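PDB 7NED: urocanate hydratase from Paenibacillus sp. Soil724D2, which catalyses the hydration of thiourocanate in bacterial ergothioneine breakdown, with NAD+ as cofactor, and binds, and probably can hydrate, urocanate. Local coordinates for residues L12-W17 with A21-L26; L149-S154 with P248-D253; D210-W215 with V226-T231; S267-E272 with P282-R287; E368-A373 with N382-A387. All blocks are in the same frame, centred on the assembly; numbering follows the deposited sequence.

Overall arrangement
Contact 1 belongs to the N-terminal urocanase region, contacts 2, 3 and 4 to the Rossmann-like region, and contact 5 to the C-terminal region. Contacts 2 and 3 reach the same parallel sheet, their centres about 18 Å apart, and the pair 210-215 with 226-231 is nested inside the loop that contact 2 closes. Contact 4 lies about 26 Å, centre to centre, from contact 3. The side chains of Leu230 in contact 3 and Tyr269 in contact 4 are each about 9 Å from the bound NAD. Contacts 4 and 5 fall on opposite sides of the chain's centre, about 45 Å apart between centres, whereas contacts 2 and 5 approach to about 10 Å between nearest atoms.

Contact 1 (L12-W17 with A21-L26); sequences LRCKGW and ALLRML
Apolar contact begins where Leu23 CD2 lies over one face of the Arg13 guanidinium, 3.4 Å from Arg13 NH2. The same methyl meets Cys14 SG at 3.8 Å, a small apolar neighbour that suits the close approach of loop and helix. Leu23 has its CG anti to the backbone N (chi1 175°), and the side chain crosses that of Arg13 at about a right angle.

The polar backbone link is Ala21 N to Trp17 O, 2.9 Å, with the donor above the carbonyl plane. It is an i to i+4 bond in the first turn of helix 17-31, with Gly16 at the N-cap, and the preceding loop folds back along the helix it leads into. Leu23 also packs on helix 52-64 of this N-terminal urocanase region.

Two arginines supply the charged contacts. Arg24, extended from CG to NE, lays one guanidinium face against the rim of the Trp17 indole: Trp17 CH2 is 3.7 Å from Arg24 NH1, with the planes 68° apart. Arg13 NH2 comes within 4.0 Å of Arg24 NE, a proximity probably eased by Glu20, which forms salt bridges with both arginines, and by Glu27, which pairs with Arg13. Arg24 NH1 also donates to the carbonyls of Gly9 and Leu356.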
# COMPACT_ATOMS: atom_id res chain seq x y z
N LEU A 12 -0.26 -5.23 35.25
CA LEU A 12 -0.12 -5.78 33.90
C LEU A 12 -1.06 -6.96 33.66
O LEU A 12 -1.14 -7.88 34.48
CB LEU A 12 1.33 -6.22 33.69
CG LEU A 12 2.38 -5.15 33.44
CD1 LEU A 12 3.74 -5.85 33.24
CD2 LEU A 12 2.00 -4.38 32.19
N ARG A 13 -1.77 -6.95 32.53
CA ARG A 13 -2.44 -8.15 32.08
C ARG A 13 -1.64 -8.89 31.01
O ARG A 13 -1.91 -10.06 30.75
CB ARG A 13 -3.83 -7.81 31.53
CG ARG A 13 -4.66 -7.11 32.62
CD ARG A 13 -5.86 -6.47 31.99
NE ARG A 13 -5.41 -5.39 31.13
CZ ARG A 13 -6.22 -4.75 30.30
NH1 ARG A 13 -7.49 -5.12 30.24
NH2 ARG A 13 -5.76 -3.76 29.56
N CYS A 14 -0.66 -8.22 30.43
CA CYS A 14 0.18 -8.76 29.37
C CYS A 14 1.55 -9.04 29.94
O CYS A 14 1.83 -8.77 31.11
CB CYS A 14 0.27 -7.77 28.21
SG CYS A 14 -1.32 -7.27 27.59
N LYS A 15 2.42 -9.56 29.07
CA LYS A 15 3.76 -9.92 29.49
C LYS A 15 4.67 -8.72 29.69
O LYS A 15 5.69 -8.86 30.36
CB LYS A 15 4.38 -10.89 28.48
CG LYS A 15 3.75 -12.27 28.58
CD LYS A 15 4.35 -13.23 27.67
CE LYS A 15 3.75 -14.62 27.90
NZ LYS A 15 4.09 -15.49 26.74
N GLY A 16 4.31 -7.56 29.14
CA GLY A 16 5.09 -6.34 29.33
C GLY A 16 4.25 -5.11 29.04
O GLY A 16 3.10 -5.20 28.60
N TRP A 17 4.84 -3.96 29.29
CA TRP A 17 4.10 -2.70 29.16
C TRP A 17 3.94 -2.26 27.71
O TRP A 17 3.01 -1.52 27.40
CB TRP A 17 4.79 -1.59 29.96
CG TRP A 17 4.15 -1.44 31.31
CD1 TRP A 17 4.67 -1.85 32.51
CD2 TRP A 17 2.84 -0.89 31.60
NE1 TRP A 17 3.76 -1.58 33.53
CE2 TRP A 17 2.64 -1.00 32.99
CE3 TRP A 17 1.84 -0.30 30.81
CZ2 TRP A 17 1.46 -0.54 33.63
CZ3 TRP A 17 0.66 0.15 31.46
CH2 TRP A 17 0.50 0.02 32.84
N ALA A 21 0.23 -1.54 26.62
CA ALA A 21 -0.13 -0.24 26.08
C ALA A 21 -1.05 -0.40 24.89
O ALA A 21 -2.09 0.27 24.80
CB ALA A 21 1.13 0.56 25.71
N LEU A 22 -0.71 -1.32 23.98
CA LEU A 22 -1.55 -1.51 22.81
C LEU A 22 -2.92 -2.05 23.22
O LEU A 22 -3.93 -1.67 22.62
CB LEU A 22 -0.88 -2.46 21.80
CG LEU A 22 0.50 -1.96 21.35
CD1 LEU A 22 1.16 -2.95 20.34
CD2 LEU A 22 0.44 -0.52 20.78
N LEU A 23 -2.96 -2.98 24.18
CA LEU A 23 -4.25 -3.51 24.64
C LEU A 23 -5.10 -2.39 25.23
O LEU A 23 -6.30 -2.28 24.92
CB LEU A 23 -4.03 -4.62 25.69
CG LEU A 23 -5.32 -5.17 26.34
CD1 LEU A 23 -6.25 -5.75 25.24
CD2 LEU A 23 -4.97 -6.20 27.39
N ARG A 24 -4.50 -1.54 26.03
CA ARG A 24 -5.28 -0.44 26.61
C ARG A 24 -5.70 0.57 25.56
O ARG A 24 -6.75 1.20 25.71
CB ARG A 24 -4.48 0.24 27.71
CG ARG A 24 -4.32 -0.69 28.90
CD ARG A 24 -3.68 0.03 30.08
NE ARG A 24 -3.45 -0.93 31.16
CZ ARG A 24 -3.20 -0.58 32.43
NH1 ARG A 24 -3.13 0.72 32.78
NH2 ARG A 24 -3.02 -1.53 33.33
N MET A 25 -4.88 0.79 24.52
CA MET A 25 -5.32 1.70 23.47
C MET A 25 -6.51 1.13 22.72
O MET A 25 -7.44 1.86 22.32
CB MET A 25 -4.13 1.97 22.54
CG MET A 25 -3.12 2.85 23.19
SD MET A 25 -1.83 3.18 22.02
CE MET A 25 -2.45 4.63 21.12
N LEU A 26 -6.50 -0.18 22.49
CA LEU A 26 -7.68 -0.83 21.91
C LEU A 26 -8.91 -0.61 22.79
O LEU A 26 -9.97 -0.18 22.31
CB LEU A 26 -7.40 -2.33 21.70
CG LEU A 26 -8.60 -3.21 21.36
CD1 LEU A 26 -9.34 -2.75 20.10
CD2 LEU A 26 -8.18 -4.67 21.22

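Contact 2 (L149-S154 with P248-D253)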
# COMPACT_ATOMS: atom_id res chain seq x y z
N LEU A 149 -5.86 35.28 8.00
CA LEU A 149 -5.91 35.58 6.58
C LEU A 149 -6.98 36.61 6.25
O LEU A 149 -6.79 37.40 5.32
CB LEU A 149 -6.17 34.31 5.77
CG LEU A 149 -5.05 33.29 5.69
CD1 LEU A 149 -5.62 31.98 5.14
CD2 LEU A 149 -3.89 33.77 4.80
N HIS A 150 -8.08 36.63 7.01
CA HIS A 150 -9.25 37.40 6.64
C HIS A 150 -9.80 38.31 7.72
O HIS A 150 -10.67 39.13 7.40
CB HIS A 150 -10.38 36.47 6.18
CG HIS A 150 -10.00 35.59 5.03
ND1 HIS A 150 -9.89 36.07 3.74
CD2 HIS A 150 -9.67 34.28 4.98
CE1 HIS A 150 -9.51 35.09 2.95
NE2 HIS A 150 -9.37 33.99 3.67
N PHE A 151 -9.36 38.20 8.97
CA PHE A 151 -10.04 38.91 10.04
C PHE A 151 -9.05 39.49 11.04
O PHE A 151 -9.33 39.53 12.23
CB PHE A 151 -11.05 38.00 10.78
CG PHE A 151 -12.09 37.35 9.89
CD1 PHE A 151 -13.15 38.10 9.37
CD2 PHE A 151 -12.03 35.99 9.61
CE1 PHE A 151 -14.11 37.49 8.55
CE2 PHE A 151 -12.97 35.39 8.81
CZ PHE A 151 -14.01 36.12 8.27
N ASN A 152 -7.87 39.92 10.56
CA ASN A 152 -6.91 40.66 11.38
C ASN A 152 -6.45 39.87 12.60
O ASN A 152 -6.10 40.45 13.63
CB ASN A 152 -7.49 42.00 11.84
CG ASN A 152 -7.76 42.89 10.71
OD1 ASN A 152 -6.83 43.25 10.00
ND2 ASN A 152 -9.03 43.25 10.49
N GLY A 153 -6.47 38.55 12.50
CA GLY A 153 -5.96 37.74 13.58
C GLY A 153 -6.95 37.39 14.67
O GLY A 153 -6.56 36.73 15.64
N SER A 154 -8.22 37.76 14.54
CA SER A 154 -9.17 37.46 15.60
C SER A 154 -10.52 37.09 15.01
O SER A 154 -11.00 37.77 14.11
CB SER A 154 -9.37 38.66 16.56
OG SER A 154 -10.33 38.29 17.53
N PRO A 248 -23.02 33.80 7.39
CA PRO A 248 -21.99 33.71 8.43
C PRO A 248 -20.66 34.14 7.84
O PRO A 248 -20.47 34.17 6.62
CB PRO A 248 -21.98 32.21 8.82
CG PRO A 248 -23.24 31.65 8.23
CD PRO A 248 -23.53 32.47 7.01
N ASP A 249 -19.71 34.43 8.73
CA ASP A 249 -18.38 34.82 8.30
C ASP A 249 -17.58 33.63 7.83
O ASP A 249 -16.70 33.76 6.95
CB ASP A 249 -17.65 35.52 9.44
CG ASP A 249 -18.39 36.77 9.90
OD1 ASP A 249 -18.51 37.68 9.05
OD2 ASP A 249 -18.89 36.82 11.06
N ILE A 250 -17.89 32.46 8.38
CA ILE A 250 -17.18 31.22 8.05
C ILE A 250 -18.20 30.10 7.97
O ILE A 250 -19.11 30.04 8.79
CB ILE A 250 -16.12 30.88 9.10
CG1 ILE A 250 -15.08 31.99 9.18
CG2 ILE A 250 -15.46 29.56 8.73
CD1 ILE A 250 -14.19 31.87 10.40
N VAL A 251 -18.05 29.23 6.99
CA VAL A 251 -18.99 28.13 6.83
C VAL A 251 -18.20 26.88 6.50
O VAL A 251 -17.39 26.88 5.58
CB VAL A 251 -20.01 28.41 5.73
CG1 VAL A 251 -20.96 27.20 5.57
CG2 VAL A 251 -20.78 29.75 6.02
N THR A 252 -18.47 25.80 7.24
CA THR A 252 -17.94 24.49 6.87
C THR A 252 -18.98 23.44 7.25
O THR A 252 -20.16 23.76 7.47
CB THR A 252 -16.55 24.24 7.49
OG1 THR A 252 -16.03 22.99 7.01
CG2 THR A 252 -16.57 24.20 9.01
N ASP A 253 -18.56 22.17 7.27
CA ASP A 253 -19.45 21.07 7.57
C ASP A 253 -18.57 19.94 8.07
O ASP A 253 -17.46 19.76 7.58
CB ASP A 253 -20.23 20.63 6.32
CG ASP A 253 -21.09 19.39 6.57
OD1 ASP A 253 -20.56 18.26 6.59
OD2 ASP A 253 -22.31 19.55 6.80
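Phe151 carries the contact with Asp249 and Ile250, and its ring can be followed outward from the backbone. CB points toward segment 248-253, and CG stands anti to the carbonyl carbon (chi1 -56°), which directs the ring to the start of strand 250-251. Along one side of the ring, Phe151 CE1 comes within 4.1 Å of Asp249 CB. On the other, Phe151 CE2 is 4.0 Å from Ile250 CG1 and 4.1 Å from Ile250 CD1. At the tip, Phe151 CZ is 3.9 Å from Asp249 CB and 3.8 Å from Asp249 O, which sits at the ring edge near its plane.

Phe151 follows helix 133-150 and opens a type I' turn to Ser154. The turn puts Gly153 at phi 88°, where a CB would be jammed against the preceding carbonyl O, so glycine is called for. The ring also touches Ile309 in the parallel sheet of the Rossmann-like region. Replacing Phe151 by alanine is likely to open a gap beside Ile250 CG1 and Asp249 CB and to weaken the hold of the turn on the sheet.

Asp249 OD2 accepts a hydrogen bond from Phe159 N, and it is the aliphatic CB that meets the ring. The contact therefore rests on van der Waals packing, with a carbonyl oxygen near the weakly positive ring rim.

Contact 3 (D210-W215 with V226-T231); sequences DEALLW and VSVGLT
A chi1 of -179° at Val228 swings CG1 opposite the amide nitrogen and leaves CG2 opposite the carbonyl carbon, a setting that presents both methyls to helix 209-222. On the helix, Trp215 holds CG anti to its carbonyl carbon (chi1 -72°), and the indole reaches the strand with its benzene edge. Trp215 CE3 is 3.8 Å from Val228 CG1, which lies at the ring edge in its plane, and 3.9 Å from Val228 CG2. The two side chains cross at about a right angle.

One turn earlier, Ala212 CB touches Val228 CG1 at 3.9 Å and makes a looser contact with Leu230 CD1 at 4.4 Å. Alanine suits this position because the CA atoms of Ala212 and Val228 are only 6.5 Å apart. A beta-branched valine is apt opposite it, since one methyl serves Ala212 and Trp215 together. Glu211 CG covers part of one indole face, and Arg204 makes a cation-pi contact with the ring.

Helix segment 210-215 and strand 226-231 run antiparallel at 170°, with 9.1 Å between their axes. Strand 204-206, helix 209-222 and strand 226-231 form a beta-alpha-beta crossover, in which the helix packs its apolar side on the parallel sheet, as in Rossmann-like nucleotide-binding folds.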
# COMPACT_ATOMS: atom_id res chain seq x y z
N ASP A 210 -34.40 30.44 15.20
CA ASP A 210 -34.49 31.83 15.62
C ASP A 210 -33.75 32.06 16.93
O ASP A 210 -33.02 33.04 17.08
CB ASP A 210 -35.95 32.26 15.75
CG ASP A 210 -36.64 32.38 14.41
OD1 ASP A 210 -35.96 32.33 13.36
OD2 ASP A 210 -37.88 32.57 14.41
N GLU A 211 -33.96 31.17 17.91
CA GLU A 211 -33.27 31.31 19.19
C GLU A 211 -31.76 31.19 19.00
O GLU A 211 -30.98 31.95 19.60
CB GLU A 211 -33.78 30.28 20.18
CG GLU A 211 -33.09 30.36 21.51
CD GLU A 211 -33.77 29.56 22.58
OE1 GLU A 211 -33.79 28.31 22.48
OE2 GLU A 211 -34.19 30.17 23.58
N ALA A 212 -31.33 30.24 18.17
CA ALA A 212 -29.90 30.08 17.93
C ALA A 212 -29.31 31.34 17.34
O ALA A 212 -28.23 31.78 17.77
CB ALA A 212 -29.64 28.89 16.99
N LEU A 213 -29.98 31.93 16.34
CA LEU A 213 -29.44 33.13 15.70
C LEU A 213 -29.46 34.32 16.65
O LEU A 213 -28.56 35.17 16.61
CB LEU A 213 -30.22 33.47 14.43
CG LEU A 213 -30.13 32.48 13.27
CD1 LEU A 213 -31.22 32.74 12.25
CD2 LEU A 213 -28.75 32.55 12.61
N LEU A 214 -30.47 34.40 17.52
CA LEU A 214 -30.48 35.46 18.53
C LEU A 214 -29.26 35.36 19.43
O LEU A 214 -28.58 36.36 19.68
CB LEU A 214 -31.77 35.39 19.36
CG LEU A 214 -31.78 36.26 20.61
CD1 LEU A 214 -31.83 37.72 20.17
CD2 LEU A 214 -32.96 35.93 21.52
N TRP A 215 -28.97 34.16 19.93
CA TRP A 215 -27.75 33.93 20.71
C TRP A 215 -26.48 34.28 19.93
O TRP A 215 -25.55 34.91 20.46
CB TRP A 215 -27.72 32.47 21.17
CG TRP A 215 -28.70 32.15 22.22
CD1 TRP A 215 -29.44 33.03 22.96
CD2 TRP A 215 -29.12 30.83 22.62
NE1 TRP A 215 -30.26 32.34 23.83
CE2 TRP A 215 -30.09 30.99 23.64
CE3 TRP A 215 -28.77 29.53 22.21
CZ2 TRP A 215 -30.70 29.90 24.26
CZ3 TRP A 215 -29.37 28.45 22.83
CH2 TRP A 215 -30.34 28.64 23.85
N VAL A 226 -19.42 32.09 21.81
CA VAL A 226 -20.52 31.23 22.23
C VAL A 226 -20.54 30.04 21.30
O VAL A 226 -20.18 30.16 20.13
CB VAL A 226 -21.87 31.98 22.19
CG1 VAL A 226 -22.32 32.13 20.73
CG2 VAL A 226 -22.92 31.30 23.09
N SER A 227 -20.97 28.90 21.81
CA SER A 227 -21.25 27.73 20.98
C SER A 227 -22.71 27.32 21.15
O SER A 227 -23.20 27.19 22.28
CB SER A 227 -20.33 26.54 21.27
OG SER A 227 -20.32 26.14 22.63
N VAL A 228 -23.38 27.13 20.03
CA VAL A 228 -24.78 26.76 20.04
C VAL A 228 -24.95 25.50 19.21
O VAL A 228 -24.55 25.47 18.04
CB VAL A 228 -25.67 27.88 19.49
CG1 VAL A 228 -27.12 27.45 19.55
CG2 VAL A 228 -25.40 29.18 20.26
N GLY A 229 -25.56 24.47 19.80
CA GLY A 229 -25.94 23.29 19.07
C GLY A 229 -27.41 23.41 18.71
O GLY A 229 -28.27 23.54 19.59
N LEU A 230 -27.69 23.40 17.42
CA LEU A 230 -29.05 23.47 16.90
C LEU A 230 -29.45 22.10 16.39
O LEU A 230 -28.83 21.57 15.47
CB LEU A 230 -29.13 24.50 15.79
CG LEU A 230 -30.47 24.63 15.08
CD1 LEU A 230 -31.57 25.00 16.06
CD2 LEU A 230 -30.35 25.59 13.89
N THR A 231 -30.52 21.54 16.98
CA THR A 231 -31.03 20.27 16.49
C THR A 231 -31.74 20.47 15.16
O THR A 231 -32.76 21.18 15.10
CB THR A 231 -31.98 19.65 17.50
OG1 THR A 231 -31.24 19.39 18.69
CG2 THR A 231 -32.51 18.33 16.99

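Contact 4 (S267-E272 with P282-R287)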
# COMPACT_ATOMS: atom_id res chain seq x y z
N SER A 267 -32.48 15.01 4.17
CA SER A 267 -33.60 15.83 4.61
C SER A 267 -34.85 14.96 4.66
O SER A 267 -35.07 14.12 3.78
CB SER A 267 -33.82 17.01 3.67
OG SER A 267 -34.90 17.81 4.14
N GLY A 268 -35.66 15.13 5.70
CA GLY A 268 -36.92 14.44 5.76
C GLY A 268 -36.89 13.08 6.41
O GLY A 268 -37.96 12.49 6.61
N TYR A 269 -35.71 12.56 6.74
CA TYR A 269 -35.57 11.32 7.49
C TYR A 269 -35.39 11.63 8.96
O TYR A 269 -34.75 12.62 9.32
CB TYR A 269 -34.35 10.53 7.02
CG TYR A 269 -34.43 9.88 5.67
CD1 TYR A 269 -34.33 8.50 5.54
CD2 TYR A 269 -34.52 10.64 4.52
CE1 TYR A 269 -34.35 7.89 4.30
CE2 TYR A 269 -34.54 10.04 3.27
CZ TYR A 269 -34.45 8.66 3.17
OH TYR A 269 -34.48 8.06 1.92
N ARG A 270 -35.95 10.78 9.82
CA ARG A 270 -35.65 10.84 11.24
C ARG A 270 -34.56 9.83 11.55
O ARG A 270 -34.48 8.76 10.92
CB ARG A 270 -36.90 10.58 12.08
CG ARG A 270 -37.89 11.75 12.12
CD ARG A 270 -38.70 11.74 13.42
NE ARG A 270 -38.99 10.36 13.84
CZ ARG A 270 -39.08 9.96 15.11
NH1 ARG A 270 -38.93 10.83 16.10
NH2 ARG A 270 -39.34 8.68 15.37
N VAL A 271 -33.67 10.18 12.49
CA VAL A 271 -32.58 9.26 12.80
C VAL A 271 -33.14 7.91 13.18
O VAL A 271 -32.54 6.86 12.90
CB VAL A 271 -31.69 9.84 13.92
CG1 VAL A 271 -31.10 11.16 13.49
CG2 VAL A 271 -32.53 10.02 15.19
N GLU A 272 -34.35 7.87 13.72
CA GLU A 272 -34.91 6.66 14.24
C GLU A 272 -35.25 5.66 13.19
O GLU A 272 -35.42 4.52 13.45
N PRO A 282 -31.59 0.51 0.94
CA PRO A 282 -30.35 1.30 1.08
C PRO A 282 -30.04 2.13 -0.15
O PRO A 282 -29.44 3.21 -0.02
CB PRO A 282 -29.28 0.22 1.34
CG PRO A 282 -29.82 -1.02 0.70
CD PRO A 282 -31.32 -0.94 0.92
N GLU A 283 -30.46 1.70 -1.34
CA GLU A 283 -30.16 2.48 -2.53
C GLU A 283 -30.89 3.82 -2.52
O GLU A 283 -30.31 4.86 -2.84
CB GLU A 283 -30.52 1.69 -3.79
N GLN A 284 -32.18 3.82 -2.17
CA GLN A 284 -32.90 5.08 -2.11
C GLN A 284 -32.31 6.00 -1.03
O GLN A 284 -32.19 7.21 -1.25
CB GLN A 284 -34.38 4.85 -1.85
CG GLN A 284 -35.21 6.16 -1.89
CD GLN A 284 -35.10 6.85 -3.25
OE1 GLN A 284 -35.27 6.22 -4.30
NE2 GLN A 284 -34.81 8.15 -3.23
N LEU A 285 -31.96 5.44 0.13
CA LEU A 285 -31.32 6.22 1.19
C LEU A 285 -30.07 6.92 0.68
O LEU A 285 -29.88 8.12 0.92
CB LEU A 285 -31.00 5.32 2.39
CG LEU A 285 -30.09 5.84 3.50
CD1 LEU A 285 -30.74 6.98 4.30
CD2 LEU A 285 -29.64 4.68 4.42
N GLN A 286 -29.21 6.20 -0.06
CA GLN A 286 -28.01 6.86 -0.60
C GLN A 286 -28.38 7.98 -1.56
O GLN A 286 -27.75 9.03 -1.54
CB GLN A 286 -27.07 5.92 -1.37
CG GLN A 286 -26.35 4.83 -0.64
CD GLN A 286 -25.35 4.16 -1.60
OE1 GLN A 286 -24.20 4.60 -1.73
NE2 GLN A 286 -25.82 3.18 -2.35
N ARG A 287 -29.32 7.73 -2.47
CA ARG A 287 -29.73 8.79 -3.39
C ARG A 287 -30.26 9.98 -2.61
O ARG A 287 -29.98 11.12 -2.96
CB ARG A 287 -30.81 8.29 -4.37
CG ARG A 287 -30.22 7.65 -5.64
CD ARG A 287 -31.29 7.15 -6.62
NE ARG A 287 -32.18 6.21 -5.95
CZ ARG A 287 -32.04 4.89 -6.00
NH1 ARG A 287 -31.04 4.35 -6.70
NH2 ARG A 287 -32.90 4.10 -5.34
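This is a small, partly buried packing contact between the loop preceding helix 274-280 and the first turns of helix 282-305, in the Rossmann-like region, with Tyr269 as the loop's single contributor. Its CG is anti to the carbonyl carbon (chi1 -72°), and the ring reaches across 9.2 Å between Tyr269 CA and Leu285 CA.

Leu285 CD1 approaches the ring obliquely, 3.7 Å from Tyr269 CE1 and 4.1 Å from Tyr269 CD1. Leu285 has its CG anti to the backbone N (chi1 168°), which brings that methyl nearer the ring than its CB direction alone would suggest. Further along, the phenol oxygen lies beside the helix backbone: Tyr269 OH is 3.7 Å from Leu285 CA and 4.0 Å from Gln284 O, too long for a bond to that carbonyl.

Leu274 of helix 274-280 touches both Tyr269 and Leu285, so two leucines and the tyrosine ring close together where the two helices and the loop meet. Gln284 directs its amide to Asp288, and Arg287 adds a weak bond to Gln284 OE1. With Tyr269 cut back to alanine, Leu285 CD1 would probably lose its ring partner and the loop be less firmly seated on the helix.

A tyrosine suits this partly exposed site: its ring carbons provide apolar surface for leucine, while its hydroxyl lies at the helix backbone, near Leu285 CA. The contact is thus carried by van der Waals contact of ring carbons with a leucine methyl.

Contact 5 (E368-A373 with N382-A387)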
# COMPACT_ATOMS: atom_id res chain seq x y z
N GLU A 368 3.06 20.67 31.87
CA GLU A 368 3.99 21.58 32.52
C GLU A 368 5.38 21.49 31.90
O GLU A 368 6.04 22.47 31.74
CB GLU A 368 4.00 21.40 34.02
CG GLU A 368 2.78 21.97 34.68
CD GLU A 368 2.64 23.50 34.56
OE1 GLU A 368 3.61 24.22 34.38
OE2 GLU A 368 1.55 24.02 34.66
N PHE A 369 5.79 20.30 31.53
CA PHE A 369 7.04 20.14 30.86
C PHE A 369 7.07 20.91 29.55
O PHE A 369 8.01 21.56 29.28
CB PHE A 369 7.36 18.71 30.58
CG PHE A 369 8.52 18.55 29.67
CD1 PHE A 369 9.79 18.68 30.15
CD2 PHE A 369 8.34 18.34 28.34
CE1 PHE A 369 10.87 18.59 29.31
CE2 PHE A 369 9.43 18.24 27.49
CZ PHE A 369 10.68 18.36 27.99
N ILE A 370 6.00 20.84 28.79
CA ILE A 370 6.00 21.52 27.50
C ILE A 370 6.11 23.04 27.67
O ILE A 370 6.87 23.71 26.95
CB ILE A 370 4.74 21.11 26.71
CG1 ILE A 370 4.83 19.61 26.31
CG2 ILE A 370 4.62 21.98 25.50
CD1 ILE A 370 3.53 19.02 25.65
N LEU A 371 5.37 23.59 28.60
CA LEU A 371 5.41 25.02 28.84
C LEU A 371 6.83 25.52 29.22
O LEU A 371 7.20 26.60 28.86
CB LEU A 371 4.40 25.36 29.90
CG LEU A 371 2.98 25.06 29.50
CD1 LEU A 371 2.03 25.32 30.66
CD2 LEU A 371 2.55 25.76 28.21
N GLU A 372 7.61 24.69 29.88
CA GLU A 372 8.94 25.01 30.30
C GLU A 372 9.98 24.75 29.21
O GLU A 372 10.85 25.51 29.03
CB GLU A 372 9.38 24.23 31.53
CG GLU A 372 8.45 24.19 32.72
CD GLU A 372 8.66 23.00 33.70
OE1 GLU A 372 9.29 21.98 33.36
OE2 GLU A 372 8.18 23.05 34.83
N ALA A 373 9.87 23.63 28.54
CA ALA A 373 10.84 23.24 27.57
C ALA A 373 10.66 23.77 26.16
O ALA A 373 11.59 23.73 25.42
CB ALA A 373 11.00 21.73 27.57
N ASN A 382 0.56 28.49 23.90
CA ASN A 382 -0.85 28.89 23.90
C ASN A 382 -1.76 27.67 23.88
O ASN A 382 -2.71 27.59 24.67
CB ASN A 382 -1.13 29.79 22.69
CG ASN A 382 -2.63 30.08 22.50
OD1 ASN A 382 -3.26 29.64 21.49
ND2 ASN A 382 -3.23 30.79 23.46
N TRP A 383 -1.50 26.71 22.98
CA TRP A 383 -2.41 25.58 22.84
C TRP A 383 -2.48 24.77 24.14
O TRP A 383 -3.57 24.40 24.60
CB TRP A 383 -1.99 24.67 21.66
CG TRP A 383 -2.82 23.48 21.74
CD1 TRP A 383 -2.42 22.22 22.12
CD2 TRP A 383 -4.22 23.43 21.56
NE1 TRP A 383 -3.51 21.37 22.16
CE2 TRP A 383 -4.63 22.10 21.82
CE3 TRP A 383 -5.19 24.38 21.20
CZ2 TRP A 383 -5.95 21.70 21.72
CZ3 TRP A 383 -6.50 23.97 21.10
CH2 TRP A 383 -6.88 22.65 21.37
N ILE A 384 -1.33 24.47 24.74
CA ILE A 384 -1.32 23.63 25.94
C ILE A 384 -2.05 24.32 27.08
O ILE A 384 -2.85 23.70 27.80
CB ILE A 384 0.14 23.26 26.29
CG1 ILE A 384 0.69 22.28 25.22
CG2 ILE A 384 0.26 22.66 27.69
CD1 ILE A 384 -0.12 20.92 25.10
N ARG A 385 -1.84 25.62 27.24
CA ARG A 385 -2.59 26.34 28.28
C ARG A 385 -4.09 26.19 28.06
O ARG A 385 -4.84 25.87 28.99
CB ARG A 385 -2.20 27.82 28.30
CG ARG A 385 -0.81 28.03 28.85
CD ARG A 385 -0.47 29.50 29.14
NE ARG A 385 0.85 29.47 29.76
CZ ARG A 385 1.98 29.70 29.09
NH1 ARG A 385 1.91 30.03 27.81
NH2 ARG A 385 3.16 29.62 29.70
N LEU A 386 -4.52 26.38 26.82
CA LEU A 386 -5.94 26.29 26.51
C LEU A 386 -6.46 24.89 26.74
O LEU A 386 -7.54 24.70 27.33
CB LEU A 386 -6.18 26.73 25.07
CG LEU A 386 -6.04 28.23 24.73
CD1 LEU A 386 -6.25 28.38 23.24
CD2 LEU A 386 -6.98 29.12 25.53
N ALA A 387 -5.72 23.88 26.26
CA ALA A 387 -6.21 22.50 26.36
C ALA A 387 -6.27 22.05 27.81
O ALA A 387 -7.24 21.42 28.23
CB ALA A 387 -5.32 21.56 25.53
O HOH W 1 5.45 28.48 27.92
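Leu371 CD2 lies over the centre of one face of the Arg385 guanidinium, 4.1 Å from Arg385 CZ. Arg385 runs extended from CG to NE, and this carries its flat end along the solvent side to the leucine; Leu371 CD2 also comes within 4.1 Å of Arg385 CG, so the methyl rests against the stem as well as the flat end. Arg385 NH2 donates weakly to a water, which in turn donates to Leu371 O at 2.7 Å. That water joins the two helices through a side-chain nitrogen and a backbone carbonyl. An arginine suits the exposed side, where its apolar stem and face cover Leu371 while NH2 reaches a water.

The setting is an antiparallel pair of consecutive helices, 360-373 and 378-390, in the C-terminal urocanase region. Their short segments cross at -156° with the axes 9.8 Å apart. Helix 407-420 adds Leu411 against Ile370, and Arg399 of strand 398-400 touches Ile384.

Inward from the arginine, aliphatic branches do the packing. A beta-branched isoleucine fits at Ile384 because it offers its CG2 methyl to Leu371 and its CG1 branch to Ile370: CG2, anti to the backbone N, meets Leu371 CD2 at 3.9 Å, while Ile384 CG1 meets Ile370 CG2 at 4.0 Å. The side chains of Ile370 and Ile384 cross at about a right angle, and their ends meet where Ile370 CD1 is 4.2 Å from Ile384 CD1.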